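Local coordinates for MazG-related protein (Thermotoga maritima, PDB 2YXH), which binds magnesium ions and probably hydrolyses nucleoside triphosphates to monophosphates and diphosphate, at residues E20-I24 with E25-E29; A48-E51 with E52-D56. The protein carries 1 engineered substitution. All blocks are in the same frame, centred on the assembly; numbering follows the deposited sequence.

Overall arrangement
Both interactions are local, three or four residues apart along the chain, and lie in series: neither encloses nor crosses the other. After helix 2-15 and the short helix 17-20, the chain reaches interaction 1, where the loop at 20-24 turns into the first turn of helix 24-43. That helix runs on past Glu34 and Glu37, and the chain reverses into helix 47-72, whose opening turns form interaction 2. The two helices pack together: Ile24 and Leu27 meet Val64, Val67 and Ala68, while Asn49, Leu50 and Glu53 meet Val38, Ala41 and Val42. The contact centres are about 21 Å apart, and both contacts touch the second subunit.

Interaction 1: residues E20-I24 with E25-E29; sequences EKQSI and ETLLE
Ser23 and Thr26 meet through their hydroxyls, Ser23 OG lying 3.2 Å from Thr26 OG1 in a hydrogen bond where either may donate. Ser23 is the N-cap of helix 24-43, and a chi1 of 66° stands its OG between its own backbone N and carbonyl carbon, within reach of the Thr26 hydroxyl. Its carbonyl starts the helical ladder: Leu27 N donates to Ser23 O at 2.9 Å with an N-H...O angle of 158°, and Thr26 N adds a weak, strongly bent bond to the same oxygen. One residue on, Leu28 N reaches Ile24 O at 2.7 Å. Flanking the cap, Gln22 lays its CB against the Leu27 branch, 4.0 Å from Leu27 CG, while its OE1 comes 3.7 Å from Thr26 CG2. The Gln22 amide NE2 is held by Trp18 O, and Gln22 O takes a bond from Arg70. Ile24 and Leu27 pack on Val64 of helix 47-72; Leu28 meets Ile35 of the second subunit. The hydroxyl pair and the bonds to Ser23 O are consistent with a capped helix start, while the apolar side chains just after it seat that first turn against the neighbouring helix and the dimer partner.

Interaction 2: residues A48-E51 with E52-D56; sequences ANLE and EEIGD. With MG (magnesium ion), chain D.
The magnesium site of this all-helical MazG fold takes two of its ligands from the E-x-x-D pattern on helix 47-72, Glu53 and Asp56, one turn apart. Glu53 OE1 binds the ion at 2.1 Å and Asp56 OD2 at 1.9 Å; Glu34 and Glu37 on helix 24-43 supply the other protein oxygens, and two waters make six ligands. Water 1, itself on the metal, donates to Glu53 OE2 and to Glu52 OE2, each at 2.5 Å, so Glu53 grips the ion directly with one oxygen and through water with the other. A chi1 of -48° sets Glu53 CG beside its backbone N, 3.1 Å from Asn49 O, and a bend at chi2 (-61°) then turns the carboxylate to the ion. The Asn49 side chain runs at a slant to those of Glu52 and Glu53, its amide plane 67° from the Glu53 carboxylate. Beneath the side chains the helix is regular, with Glu53 N bonded to Asn49 O at 2.9 Å and Ile54 N to Leu50 O. Lys86 of the second subunit forms salt bridges with Glu52 OE2 and Asp56 OD1, which would probably offset some of the negative charge around the ion, and Lys82 of that subunit pairs with Glu51. Away from the metal, the Leu50 and Ile54 side chains extend alongside each other in a common direction; Leu50 packs on Val38 and Val42 of helix 24-43, and its CD1 sits 4.0 Å from Ile54 CG1.

Interaction 1: residues E20-I24 with E25-E29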
loop_
_atom_site.group_PDB
_atom_site.type_symbol
_atom_site.label_atom_id
_atom_site.label_comp_id
_atom_site.label_asym_id
_atom_site.label_seq_id
_atom_site.Cartn_x
_atom_site.Cartn_y
_atom_site.Cartn_z
ATOM N N GLU A 20 -11.277 -11.409 -10.524
ATOM C CA GLU A 20 -10.800 -12.394 -11.558
ATOM C C GLU A 20 -10.582 -11.697 -12.919
ATOM O O GLU A 20 -9.593 -12.028 -13.666
ATOM C CB GLU A 20 -11.803 -13.535 -11.703
ATOM C CG GLU A 20 -11.686 -14.289 -12.976
ATOM C CD GLU A 20 -12.369 -15.680 -12.913
ATOM O OE1 GLU A 20 -13.187 -15.907 -11.977
ATOM O OE2 GLU A 20 -12.096 -16.534 -13.827
ATOM N N LYS A 21 -11.474 -10.750 -13.240
ATOM C CA LYS A 21 -11.420 -10.040 -14.478
ATOM C C LYS A 21 -10.470 -8.869 -14.500
ATOM O O LYS A 21 -10.264 -8.292 -15.583
ATOM C CB LYS A 21 -12.821 -9.621 -14.948
ATOM C CG LYS A 21 -13.751 -10.851 -15.325
ATOM C CD LYS A 21 -12.961 -11.860 -16.229
ATOM C CE LYS A 21 -13.408 -13.360 -16.241
ATOM N NZ LYS A 21 -12.131 -14.261 -16.407
ATOM N N GLN A 22 -9.920 -8.470 -13.345
ATOM C CA GLN A 22 -8.967 -7.321 -13.268
ATOM C C GLN A 22 -7.490 -7.698 -13.561
ATOM O O GLN A 22 -6.949 -8.680 -13.056
ATOM C CB GLN A 22 -9.066 -6.536 -11.922
ATOM C CG GLN A 22 -10.463 -6.338 -11.389
ATOM C CD GLN A 22 -11.413 -5.829 -12.437
ATOM O OE1 GLN A 22 -11.203 -4.715 -13.001
ATOM N NE2 GLN A 22 -12.473 -6.628 -12.741
ATOM N N SER A 23 -6.826 -6.910 -14.379
ATOM C CA SER A 23 -5.393 -7.123 -14.604
ATOM C C SER A 23 -4.629 -6.198 -13.652
ATOM O O SER A 23 -5.159 -5.208 -13.134
ATOM C CB SER A 23 -5.017 -6.767 -16.043
ATOM O OG SER A 23 -5.204 -5.388 -16.197
ATOM N N ILE A 24 -3.375 -6.528 -13.419
ATOM C CA ILE A 24 -2.490 -5.692 -12.594
ATOM C C ILE A 24 -2.439 -4.265 -13.066
ATOM O O ILE A 24 -2.499 -3.329 -12.284
ATOM C CB ILE A 24 -1.082 -6.372 -12.402
ATOM C CG1 ILE A 24 -0.379 -5.856 -11.150
ATOM C CG2 ILE A 24 -0.228 -6.319 -13.629
ATOM C CD1 ILE A 24 0.773 -6.759 -10.738
ATOM N N GLU A 25 -2.387 -4.100 -14.369
ATOM C CA GLU A 25 -2.560 -2.803 -15.017
ATOM C C GLU A 25 -3.768 -2.045 -14.545
ATOM O O GLU A 25 -3.699 -0.892 -14.162
ATOM C CB GLU A 25 -2.655 -2.999 -16.527
ATOM C CG GLU A 25 -1.259 -3.294 -17.174
ATOM C CD GLU A 25 -1.020 -4.769 -17.576
ATOM O OE1 GLU A 25 -1.695 -5.696 -17.077
ATOM O OE2 GLU A 25 -0.129 -4.983 -18.447
ATOM N N THR A 26 -4.890 -2.708 -14.545
ATOM C CA THR A 26 -6.116 -2.054 -14.159
ATOM C C THR A 26 -6.046 -1.675 -12.668
ATOM O O THR A 26 -6.518 -0.612 -12.237
ATOM C CB THR A 26 -7.333 -3.006 -14.403
ATOM O OG1 THR A 26 -7.480 -3.246 -15.799
ATOM C CG2 THR A 26 -8.577 -2.327 -13.989
ATOM N N LEU A 27 -5.477 -2.584 -11.881
ATOM C CA LEU A 27 -5.368 -2.349 -10.485
ATOM C C LEU A 27 -4.384 -1.220 -10.166
ATOM O O LEU A 27 -4.609 -0.399 -9.242
ATOM C CB LEU A 27 -5.014 -3.649 -9.805
ATOM C CG LEU A 27 -6.188 -4.612 -9.978
ATOM C CD1 LEU A 27 -5.829 -6.129 -9.442
ATOM C CD2 LEU A 27 -7.450 -3.952 -9.363
ATOM N N LEU A 28 -3.315 -1.186 -10.951
ATOM C CA LEU A 28 -2.346 -0.110 -10.844
ATOM C C LEU A 28 -2.990 1.246 -10.987
ATOM O O LEU A 28 -2.684 2.157 -10.205
ATOM C CB LEU A 28 -1.209 -0.279 -11.831
ATOM C CG LEU A 28 -0.158 -1.198 -11.276
ATOM C CD1 LEU A 28 0.798 -1.598 -12.316
ATOM C CD2 LEU A 28 0.573 -0.550 -10.026
ATOM N N GLU A 29 -3.856 1.381 -11.987
ATOM C CA GLU A 29 -4.701 2.606 -12.228
ATOM C C GLU A 29 -5.680 2.840 -11.110
ATOM O O GLU A 29 -5.805 3.934 -10.654
ATOM C CB GLU A 29 -5.571 2.445 -13.493
ATOM C CG GLU A 29 -4.998 3.022 -14.754
ATOM C CD GLU A 29 -5.338 2.181 -15.998
ATOM O OE1 GLU A 29 -6.526 1.749 -16.166
ATOM O OE2 GLU A 29 -4.410 1.949 -16.832
#

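Interaction 2: residues A48-E51 with E52-D56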
loop_
_atom_site.group_PDB
_atom_site.type_symbol
_atom_site.label_atom_id
_atom_site.label_comp_id
_atom_site.label_asym_id
_atom_site.label_seq_id
_atom_site.Cartn_x
_atom_site.Cartn_y
_atom_site.Cartn_z
ATOM N N ALA A 48 -11.759 13.059 8.195
ATOM C CA ALA A 48 -12.597 11.829 8.048
ATOM C C ALA A 48 -12.395 11.228 6.658
ATOM O O ALA A 48 -12.342 10.008 6.523
ATOM C CB ALA A 48 -14.053 12.128 8.220
ATOM N N ASN A 49 -12.258 12.085 5.630
ATOM C CA ASN A 49 -12.086 11.580 4.296
ATOM C C ASN A 49 -10.647 11.119 4.153
ATOM O O ASN A 49 -10.392 10.135 3.497
ATOM C CB ASN A 49 -12.415 12.640 3.235
ATOM C CG ASN A 49 -12.309 12.078 1.778
ATOM O OD1 ASN A 49 -12.971 11.078 1.404
ATOM N ND2 ASN A 49 -11.534 12.750 0.945
ATOM N N LEU A 50 -9.696 11.824 4.795
ATOM C CA LEU A 50 -8.283 11.446 4.652
ATOM C C LEU A 50 -8.188 9.994 5.200
ATOM O O LEU A 50 -7.536 9.148 4.590
ATOM C CB LEU A 50 -7.312 12.440 5.327
ATOM C CG LEU A 50 -5.804 12.120 5.186
ATOM C CD1 LEU A 50 -5.236 11.826 3.814
ATOM C CD2 LEU A 50 -5.042 13.266 5.865
ATOM N N GLU A 51 -8.913 9.735 6.297
ATOM C CA GLU A 51 -8.828 8.459 6.917
ATOM C C GLU A 51 -9.448 7.347 6.033
ATOM O O GLU A 51 -8.866 6.300 5.878
ATOM C CB GLU A 51 -9.516 8.477 8.257
ATOM C CG GLU A 51 -9.636 7.130 8.893
ATOM C CD GLU A 51 -10.515 7.231 10.146
ATOM O OE1 GLU A 51 -11.737 7.403 9.956
ATOM O OE2 GLU A 51 -10.009 7.155 11.301
ATOM N N GLU A 52 -10.603 7.584 5.467
ATOM C CA GLU A 52 -11.093 6.794 4.419
ATOM C C GLU A 52 -10.116 6.520 3.272
ATOM O O GLU A 52 -9.909 5.397 2.939
ATOM C CB GLU A 52 -12.415 7.350 3.902
ATOM C CG GLU A 52 -13.188 6.362 2.870
ATOM C CD GLU A 52 -14.028 7.096 1.736
ATOM O OE1 GLU A 52 -14.454 8.261 1.947
ATOM O OE2 GLU A 52 -14.289 6.472 0.669
ATOM N N GLU A 53 -9.618 7.539 2.567
ATOM C CA GLU A 53 -8.772 7.278 1.476
ATOM C C GLU A 53 -7.445 6.544 1.867
ATOM O O GLU A 53 -6.894 5.780 1.060
ATOM C CB GLU A 53 -8.483 8.617 0.797
ATOM C CG GLU A 53 -9.829 9.398 0.573
ATOM C CD GLU A 53 -10.787 8.611 -0.346
ATOM O OE1 GLU A 53 -10.360 7.628 -0.995
ATOM O OE2 GLU A 53 -11.990 8.930 -0.415
ATOM N N ILE A 54 -6.870 6.879 3.016
ATOM C CA ILE A 54 -5.678 6.091 3.458
ATOM C C ILE A 54 -6.034 4.575 3.423
ATOM O O ILE A 54 -5.322 3.735 2.848
ATOM C CB ILE A 54 -5.159 6.549 4.824
ATOM C CG1 ILE A 54 -4.545 7.984 4.662
ATOM C CG2 ILE A 54 -4.020 5.592 5.292
ATOM C CD1 ILE A 54 -3.350 8.065 3.678
ATOM N N GLY A 55 -7.194 4.241 3.999
ATOM C CA GLY A 55 -7.577 2.848 3.947
ATOM C C GLY A 55 -7.779 2.337 2.515
ATOM O O GLY A 55 -7.245 1.279 2.139
ATOM N N ASP A 56 -8.554 3.076 1.708
ATOM C CA ASP A 56 -8.713 2.718 0.296
ATOM C C ASP A 56 -7.393 2.453 -0.377
ATOM O O ASP A 56 -7.248 1.574 -1.180
ATOM C CB ASP A 56 -9.376 3.873 -0.406
ATOM C CG ASP A 56 -10.844 3.925 -0.172
ATOM O OD1 ASP A 56 -11.432 3.094 0.552
ATOM O OD2 ASP A 56 -11.476 4.712 -0.788
HETATM MG MG MG D . -11.242 6.091 -2.043
HETATM O O HOH W 1 -13.255 7.127 -1.548
HETATM O O HOH W 2 -12.325 4.708 -3.491
#